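Local coordinates for protein R.Pab1 family restriction endonuclease (Campylobacter coli, PDB 7CFA) that acts as a restriction DNA glycosylase, probably excising a base from its recognition sequence so that the DNA strand can then be broken at the abasic site, at residues 9-14 and 196-201; 49-54 and 172-177; 99-104 and 232-237. The protein carries 2 engineered substitutions. One frame throughout, in Å; residues are numbered along the deposited sequence.

Contact 1 (9-14 and 196-201); sequences DYELPL and KEKGYL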
# COMPACT_ATOMS: atom_id res chain seq x y z
N ASP A 9 8.44 -30.74 0.40
CA ASP A 9 7.86 -30.19 -0.82
C ASP A 9 6.75 -29.24 -0.40
O ASP A 9 5.58 -29.62 -0.30
CB ASP A 9 7.35 -31.31 -1.73
CG ASP A 9 8.46 -32.19 -2.26
OD1 ASP A 9 9.54 -31.66 -2.60
OD2 ASP A 9 8.25 -33.42 -2.34
N TYR A 10 7.12 -27.99 -0.16
CA TYR A 10 6.18 -27.02 0.40
C TYR A 10 5.16 -26.60 -0.65
O TYR A 10 5.52 -26.01 -1.67
CB TYR A 10 6.94 -25.80 0.93
CG TYR A 10 6.20 -25.08 2.03
CD1 TYR A 10 5.16 -24.20 1.74
CD2 TYR A 10 6.53 -25.27 3.37
CE1 TYR A 10 4.48 -23.54 2.74
CE2 TYR A 10 5.86 -24.61 4.37
CZ TYR A 10 4.83 -23.75 4.06
OH TYR A 10 4.16 -23.10 5.06
N GLU A 11 3.89 -26.89 -0.38
CA GLU A 11 2.82 -26.57 -1.31
C GLU A 11 2.49 -25.09 -1.28
O GLU A 11 2.26 -24.52 -0.21
CB GLU A 11 1.57 -27.40 -0.98
CG GLU A 11 0.34 -27.03 -1.79
CD GLU A 11 -0.82 -27.97 -1.54
OE1 GLU A 11 -0.66 -29.19 -1.78
OE2 GLU A 11 -1.88 -27.50 -1.08
N LEU A 12 2.48 -24.46 -2.45
CA LEU A 12 2.22 -23.03 -2.58
C LEU A 12 1.08 -22.81 -3.56
O LEU A 12 1.20 -23.20 -4.74
CB LEU A 12 3.47 -22.28 -3.03
CG LEU A 12 4.67 -22.35 -2.09
CD1 LEU A 12 5.89 -21.73 -2.74
CD2 LEU A 12 4.34 -21.66 -0.78
N PRO A 13 -0.04 -22.21 -3.15
CA PRO A 13 -1.12 -21.91 -4.10
C PRO A 13 -0.68 -20.83 -5.08
O PRO A 13 -0.32 -19.72 -4.68
CB PRO A 13 -2.26 -21.42 -3.19
CG PRO A 13 -1.90 -21.90 -1.81
CD PRO A 13 -0.41 -21.88 -1.76
N LEU A 14 -0.70 -21.17 -6.37
CA LEU A 14 -0.23 -20.26 -7.40
C LEU A 14 -1.35 -19.33 -7.88
O LEU A 14 -1.25 -18.11 -7.75
CB LEU A 14 0.36 -21.05 -8.57
CG LEU A 14 1.60 -21.89 -8.23
CD1 LEU A 14 2.12 -22.60 -9.46
CD2 LEU A 14 2.68 -21.01 -7.61
N LYS A 196 -6.14 -23.47 -10.10
CA LYS A 196 -5.99 -24.10 -8.79
C LYS A 196 -4.70 -24.92 -8.69
O LYS A 196 -4.55 -25.72 -7.77
CB LYS A 196 -7.19 -24.99 -8.45
CG LYS A 196 -8.53 -24.28 -8.45
CD LYS A 196 -9.66 -25.24 -8.11
CE LYS A 196 -11.03 -24.55 -8.17
NZ LYS A 196 -12.13 -25.52 -7.87
N GLU A 197 -3.78 -24.72 -9.63
CA GLU A 197 -2.55 -25.50 -9.64
C GLU A 197 -1.65 -25.09 -8.48
O GLU A 197 -1.54 -23.91 -8.15
CB GLU A 197 -1.81 -25.33 -10.97
CG GLU A 197 -0.60 -26.25 -11.11
CD GLU A 197 0.08 -26.14 -12.46
OE1 GLU A 197 -0.38 -25.34 -13.30
OE2 GLU A 197 1.08 -26.86 -12.68
N LYS A 198 -1.00 -26.08 -7.88
CA LYS A 198 -0.11 -25.86 -6.75
C LYS A 198 1.34 -25.99 -7.20
O LYS A 198 1.67 -26.84 -8.03
CB LYS A 198 -0.39 -26.86 -5.63
CG LYS A 198 -1.81 -26.83 -5.10
CD LYS A 198 -2.10 -25.52 -4.38
CE LYS A 198 -3.49 -25.53 -3.77
NZ LYS A 198 -3.66 -26.66 -2.82
N GLY A 199 2.19 -25.12 -6.67
CA GLY A 199 3.62 -25.22 -6.86
C GLY A 199 4.27 -25.78 -5.60
O GLY A 199 3.80 -25.53 -4.49
N TYR A 200 5.34 -26.54 -5.79
CA TYR A 200 6.01 -27.22 -4.68
C TYR A 200 7.47 -26.80 -4.64
O TYR A 200 8.26 -27.15 -5.53
CB TYR A 200 5.87 -28.74 -4.82
CG TYR A 200 4.44 -29.19 -4.67
CD1 TYR A 200 3.61 -29.29 -5.77
CD2 TYR A 200 3.91 -29.49 -3.42
CE1 TYR A 200 2.29 -29.70 -5.64
CE2 TYR A 200 2.60 -29.90 -3.28
CZ TYR A 200 1.80 -30.00 -4.39
OH TYR A 200 0.49 -30.40 -4.25
N LEU A 201 7.83 -26.03 -3.61
CA LEU A 201 9.21 -25.62 -3.38
C LEU A 201 9.92 -26.72 -2.60
O LEU A 201 9.55 -27.02 -1.46
CB LEU A 201 9.26 -24.30 -2.62
CG LEU A 201 10.64 -23.78 -2.22
CD1 LEU A 201 11.47 -23.43 -3.45
CD2 LEU A 201 10.53 -22.59 -1.28

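Contact 2 (49-54 and 172-177); sequences VEWQIG and FCFPVH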
# COMPACT_ATOMS: atom_id res chain seq x y z
N VAL A 49 7.83 -15.95 -7.67
CA VAL A 49 6.85 -16.13 -6.60
C VAL A 49 7.15 -15.12 -5.50
O VAL A 49 8.30 -14.99 -5.08
CB VAL A 49 6.88 -17.56 -6.05
CG1 VAL A 49 5.92 -17.71 -4.88
CG2 VAL A 49 6.54 -18.56 -7.15
N GLU A 50 6.13 -14.39 -5.06
CA GLU A 50 6.26 -13.48 -3.93
C GLU A 50 5.50 -14.07 -2.75
O GLU A 50 4.28 -14.24 -2.82
CB GLU A 50 5.72 -12.09 -4.28
CG GLU A 50 6.18 -11.01 -3.31
CD GLU A 50 5.58 -9.66 -3.61
OE1 GLU A 50 4.35 -9.51 -3.45
OE2 GLU A 50 6.33 -8.75 -4.01
N TRP A 51 6.22 -14.37 -1.67
CA TRP A 51 5.68 -15.08 -0.52
C TRP A 51 5.90 -14.23 0.73
O TRP A 51 7.03 -14.13 1.23
CB TRP A 51 6.33 -16.45 -0.38
CG TRP A 51 5.81 -17.32 0.73
CD1 TRP A 51 4.77 -17.05 1.57
CD2 TRP A 51 6.32 -18.61 1.11
NE1 TRP A 51 4.60 -18.09 2.46
CE2 TRP A 51 5.54 -19.06 2.20
CE3 TRP A 51 7.36 -19.42 0.65
CZ2 TRP A 51 5.77 -20.28 2.82
CZ3 TRP A 51 7.59 -20.63 1.27
CH2 TRP A 51 6.80 -21.05 2.34
N GLN A 52 4.83 -13.61 1.23
CA GLN A 52 4.88 -12.87 2.49
C GLN A 52 4.85 -13.89 3.63
O GLN A 52 3.82 -14.19 4.23
CB GLN A 52 3.74 -11.87 2.60
CG GLN A 52 3.83 -10.97 3.82
CD GLN A 52 2.69 -9.98 3.91
OE1 GLN A 52 1.75 -10.02 3.12
NE2 GLN A 52 2.77 -9.07 4.88
N ILE A 53 6.03 -14.43 3.93
CA ILE A 53 6.15 -15.58 4.82
C ILE A 53 6.22 -15.11 6.26
O ILE A 53 6.79 -14.05 6.57
CB ILE A 53 7.39 -16.41 4.44
CG1 ILE A 53 7.46 -17.70 5.26
CG2 ILE A 53 8.66 -15.59 4.60
CD1 ILE A 53 8.60 -18.61 4.86
N GLY A 54 5.63 -15.89 7.17
CA GLY A 54 5.70 -15.65 8.59
C GLY A 54 6.53 -16.70 9.30
O GLY A 54 7.01 -17.67 8.71
N PHE A 172 9.44 -13.30 0.63
CA PHE A 172 10.37 -14.32 0.17
C PHE A 172 10.10 -14.59 -1.31
O PHE A 172 8.97 -14.92 -1.68
CB PHE A 172 10.21 -15.59 1.00
CG PHE A 172 11.18 -16.68 0.66
CD1 PHE A 172 12.52 -16.38 0.42
CD2 PHE A 172 10.77 -18.00 0.61
CE1 PHE A 172 13.42 -17.39 0.12
CE2 PHE A 172 11.67 -19.01 0.31
CZ PHE A 172 12.99 -18.70 0.06
N CYS A 173 11.12 -14.42 -2.14
CA CYS A 173 10.95 -14.45 -3.59
C CYS A 173 11.91 -15.45 -4.24
O CYS A 173 13.04 -15.63 -3.79
CB CYS A 173 11.16 -13.06 -4.20
SG CYS A 173 10.12 -11.77 -3.47
N PHE A 174 11.43 -16.07 -5.31
CA PHE A 174 12.20 -17.04 -6.08
C PHE A 174 11.47 -17.30 -7.39
O PHE A 174 10.24 -17.13 -7.46
CB PHE A 174 12.40 -18.35 -5.30
CG PHE A 174 11.13 -18.92 -4.74
CD1 PHE A 174 10.35 -19.78 -5.50
CD2 PHE A 174 10.71 -18.60 -3.46
CE1 PHE A 174 9.18 -20.31 -4.99
CE2 PHE A 174 9.55 -19.13 -2.95
CZ PHE A 174 8.78 -19.98 -3.71
N PRO A 175 12.19 -17.73 -8.43
CA PRO A 175 11.55 -17.94 -9.74
C PRO A 175 10.50 -19.05 -9.70
O PRO A 175 10.62 -20.02 -8.94
CB PRO A 175 12.72 -18.32 -10.65
CG PRO A 175 13.93 -17.78 -9.96
CD PRO A 175 13.65 -17.91 -8.50
N VAL A 176 9.48 -18.90 -10.54
CA VAL A 176 8.41 -19.89 -10.62
C VAL A 176 8.93 -21.20 -11.20
O VAL A 176 8.46 -22.28 -10.83
CB VAL A 176 7.24 -19.33 -11.45
CG1 VAL A 176 6.11 -20.36 -11.56
CG2 VAL A 176 6.73 -18.04 -10.84
N HIS A 177 9.91 -21.14 -12.11
CA HIS A 177 10.40 -22.36 -12.72
C HIS A 177 11.18 -23.25 -11.75
O HIS A 177 11.53 -24.37 -12.11
CB HIS A 177 11.27 -22.04 -13.95
CG HIS A 177 12.50 -21.24 -13.63
ND1 HIS A 177 13.63 -21.80 -13.09
CD2 HIS A 177 12.77 -19.92 -13.79
CE1 HIS A 177 14.55 -20.86 -12.93
NE2 HIS A 177 14.05 -19.71 -13.35

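Contact 3 (99-104 and 232-237); sequences GIKNFL and IIEFIL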
# COMPACT_ATOMS: atom_id res chain seq x y z
N GLY A 99 24.60 -19.91 16.99
CA GLY A 99 25.22 -18.75 16.36
C GLY A 99 24.22 -17.65 16.07
O GLY A 99 24.52 -16.46 16.24
N ILE A 100 23.01 -18.02 15.64
CA ILE A 100 21.97 -17.02 15.44
C ILE A 100 21.51 -16.45 16.77
O ILE A 100 21.23 -15.25 16.89
CB ILE A 100 20.79 -17.63 14.65
CG1 ILE A 100 21.28 -18.21 13.32
CG2 ILE A 100 19.71 -16.59 14.40
CD1 ILE A 100 20.18 -18.84 12.49
N LYS A 101 21.45 -17.30 17.80
CA LYS A 101 21.03 -16.83 19.12
C LYS A 101 22.00 -15.80 19.68
O LYS A 101 21.59 -14.73 20.14
CB LYS A 101 20.90 -18.02 20.08
CG LYS A 101 20.52 -17.65 21.50
CD LYS A 101 20.44 -18.88 22.39
CE LYS A 101 20.16 -18.50 23.83
NZ LYS A 101 20.08 -19.70 24.71
N ASN A 102 23.30 -16.11 19.65
CA ASN A 102 24.29 -15.16 20.15
C ASN A 102 24.33 -13.89 19.30
O ASN A 102 24.58 -12.80 19.83
CB ASN A 102 25.68 -15.82 20.19
CG ASN A 102 25.76 -16.93 21.21
OD1 ASN A 102 25.04 -16.93 22.21
ND2 ASN A 102 26.65 -17.89 20.97
N PHE A 103 24.09 -14.01 18.00
CA PHE A 103 24.06 -12.83 17.14
C PHE A 103 22.90 -11.91 17.50
O PHE A 103 23.07 -10.69 17.56
CB PHE A 103 23.97 -13.25 15.67
CG PHE A 103 23.68 -12.12 14.73
CD1 PHE A 103 24.69 -11.28 14.30
CD2 PHE A 103 22.40 -11.90 14.26
CE1 PHE A 103 24.43 -10.23 13.44
CE2 PHE A 103 22.13 -10.86 13.39
CZ PHE A 103 23.15 -10.03 12.98
N LEU A 104 21.72 -12.47 17.74
CA LEU A 104 20.56 -11.65 18.07
C LEU A 104 20.66 -11.07 19.48
O LEU A 104 20.10 -10.01 19.75
CB LEU A 104 19.28 -12.46 17.90
CG LEU A 104 19.01 -12.94 16.48
CD1 LEU A 104 17.75 -13.79 16.42
CD2 LEU A 104 18.91 -11.76 15.53
N ILE A 232 11.63 -18.76 19.70
CA ILE A 232 11.53 -19.88 18.78
C ILE A 232 12.80 -20.71 18.79
O ILE A 232 12.76 -21.95 18.79
CB ILE A 232 11.18 -19.38 17.36
CG1 ILE A 232 9.76 -18.80 17.34
CG2 ILE A 232 11.34 -20.48 16.33
CD1 ILE A 232 9.33 -18.27 15.99
N ILE A 233 13.96 -20.05 18.79
CA ILE A 233 15.23 -20.78 18.81
C ILE A 233 15.36 -21.58 20.10
O ILE A 233 15.80 -22.74 20.08
CB ILE A 233 16.41 -19.81 18.62
CG1 ILE A 233 16.36 -19.17 17.23
CG2 ILE A 233 17.74 -20.53 18.82
CD1 ILE A 233 17.49 -18.19 16.97
N GLU A 234 14.98 -20.99 21.23
CA GLU A 234 15.07 -21.69 22.50
C GLU A 234 14.13 -22.90 22.53
O GLU A 234 14.48 -23.95 23.08
CB GLU A 234 14.75 -20.74 23.65
CG GLU A 234 15.05 -21.29 25.04
CD GLU A 234 16.54 -21.39 25.31
OE1 GLU A 234 17.33 -20.72 24.60
OE2 GLU A 234 16.93 -22.13 26.24
N PHE A 235 12.94 -22.76 21.95
CA PHE A 235 12.00 -23.87 21.91
C PHE A 235 12.50 -25.00 21.02
O PHE A 235 12.35 -26.18 21.36
CB PHE A 235 10.63 -23.38 21.44
CG PHE A 235 9.66 -24.49 21.13
CD1 PHE A 235 8.94 -25.11 22.14
CD2 PHE A 235 9.46 -24.91 19.82
CE1 PHE A 235 8.05 -26.13 21.86
CE2 PHE A 235 8.56 -25.93 19.54
CZ PHE A 235 7.86 -26.54 20.56
N ILE A 236 13.11 -24.65 19.88
CA ILE A 236 13.62 -25.68 18.97
C ILE A 236 14.83 -26.37 19.58
O ILE A 236 14.95 -27.60 19.52
CB ILE A 236 13.93 -25.06 17.60
CG1 ILE A 236 12.65 -24.54 16.95
CG2 ILE A 236 14.62 -26.07 16.70
CD1 ILE A 236 12.86 -23.85 15.61
N LEU A 237 15.74 -25.60 20.18
CA LEU A 237 16.94 -26.19 20.77
C LEU A 237 16.58 -27.17 21.89
O LEU A 237 17.25 -28.20 22.06
CB LEU A 237 17.86 -25.09 21.30
CG LEU A 237 18.67 -24.32 20.25
CD1 LEU A 237 19.43 -23.18 20.90
CD2 LEU A 237 19.62 -25.26 19.53

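Contact 1 (9-14 and 196-201)
Tyr10 through Pro13 run antiparallel to Lys198 through Leu201, the two short strand axes approaching to 4.3 Å at 149°, in a two-stranded antiparallel sheet that joins the N-terminal strand 8-13 to strand 198-203. Tyr10 with Leu201 and Leu12 with Gly199 are hydrogen-bonded pairs, and each contributes two backbone bonds; in the second, Leu12 N lies 2.7 Å from Gly199 O. Glu11 with Tyr200 and Pro13 with Lys198 are the non-hydrogen-bonded pairs, and their side chains share one face. There Glu11 reaches two neighbours of the opposite strand. With CG anti to the backbone N (chi1 173°) and the chain straight beyond it, the side chain runs alongside Tyr200, pointing the same way, and its CB comes to 3.5 Å from Tyr200 CE2. The carboxylate stands nearly upright to that ring, the planes 83° apart. Lys198, by contrast, bends twice along its length, passes its CD by Pro13 and brings NZ to Glu11 OE2 at 2.6 Å, a salt bridge entered from well above the carboxylate plane. On the other face, with Tyr10, Leu12 and Leu201, Leu12 CD1 packs on Leu201 CB at 4.2 Å, and both leucines rest on Phe174 of strand 166-175, which ties this small sheet to the large one. Beyond the pairing, Leu14 folds back over the glycine, its CG 3.6 Å from Gly199 N. At the opposite end the Tyr200 ring turns its edge to the backbone, with Asp9 O in the ring plane, 3.5 Å from CD2.

Contact 2 (49-54 and 172-177)
The ring of Phe174 carries Val49 over one face, a CH-pi contact in which CB stands 4.0 Å from the ring centroid and 24° off the normal. At the edge of the same ring lies Trp51, whose CE3 is 4.2 Å from Phe174 CE2. The Phe172 ring has Phe174 CD2 over one face and, at its edge, the same indole carbon, with Trp51 CE3 3.7 Å from Phe172 CD2; Ile53 CB lies over a face of the indole. Apart from Ile53, which follows strand 47-51, these groups line one side of two adjacent strands, 47-51 and 166-175, in the middle of the seven-stranded antiparallel sheet. Phe174 joins the cluster because its chi1 of 51° sets CG between the backbone N and the carbonyl carbon, which swings the ring across to Val49. Farther along, Val49 CG2 meets Val176 CG2 at 3.7 Å, the two valines crossing at about a right angle. On the reverse side, the aliphatic part of Glu50 touches Cys173 SG, while its carboxylate, buried, forms salt bridges with Arg22 and Lys24; these probably offset the nearby carboxylate of Glu154. The Trp51 indole in turn meets the ring of Tyr10 and donates NE1 to Glu78. Where strand 47-51 ends, Gln52 centres an inverse gamma turn, so Trp51 O accepts two N-H groups: a weak bond from Ile53 N, and a nearly straight one from Phe172 N at 2.6 Å.

Contact 3 (99-104 and 232-237)
Ile233 presses its CD1 methyl against helix 94-106, where it meets Ile100 CG2 at 3.8 Å and, less closely, Leu104 CD1 at 4.4 Å. The methyl extends this far because CG1 lies anti to the carbonyl carbon (chi1 -65°) and the chain continues straight to CD1, pointing across the groove between the helices. The two isoleucines cross at about a right angle. Lys101 supplies the flank of the site: its CB is 4.2 Å from Ile233 CG2, and its backbone N also faces the CD1 methyl. Leu97, one turn before Lys101 on the same helix, also touches Ile233. Past its apolar part the lysine runs on fully extended along the margin of the interface, and NZ reaches Glu234 OE1 at 2.9 Å. This salt bridge uses the syn lone pair of the carboxylate oxygen. Glu234 starts off pointing neither at nor away from the other helix; the bend at chi2 (71°) turns its carboxylate to the lysine, and the second oxygen, OE2, is held by Asn238 ND2, which helps fix the rotation of the group. Further out, Leu230 touches both Lys101 and Leu104. Ile236 faces helix 79-88, so the C-terminal helix is packed on both neighbours, while Phe103 points elsewhere and packs on Ala128 of the second subunit. Leu97, Ile100, Lys101 and Leu104 surround the Ile233 side chain in the i, i+3, i+4, i+7 pattern expected of a hole. With segment axes 10.6 Å apart and 153° between their directions, the packing resembles knobs-into-holes at one position of an antiparallel helix pair, bordered by an interhelical salt bridge.

Contacts 1 and 2 adjoin, their centres about 11 Å apart, whereas the centre of contact 3 lies about 29 Å from that of contact 1 and about 25 Å from that of contact 2, the nearest atoms being about 13 and 7 Å apart. Along the chain the order is 9-14, 49-54, 99-104, 172-177, 196-201, 232-237: both segments of contact 2 fall between those of contact 1, and contact 3 alternates with each. The two-stranded sheet of contact 1 leans on the seven-stranded sheet of contact 2 through Tyr10, Leu12 and Leu201, whose side chains pack on Trp51 and Phe174. Contact 3 lies among the helices, between 94-106 and 223-237. Each contact joins chain parts well over a hundred residues apart.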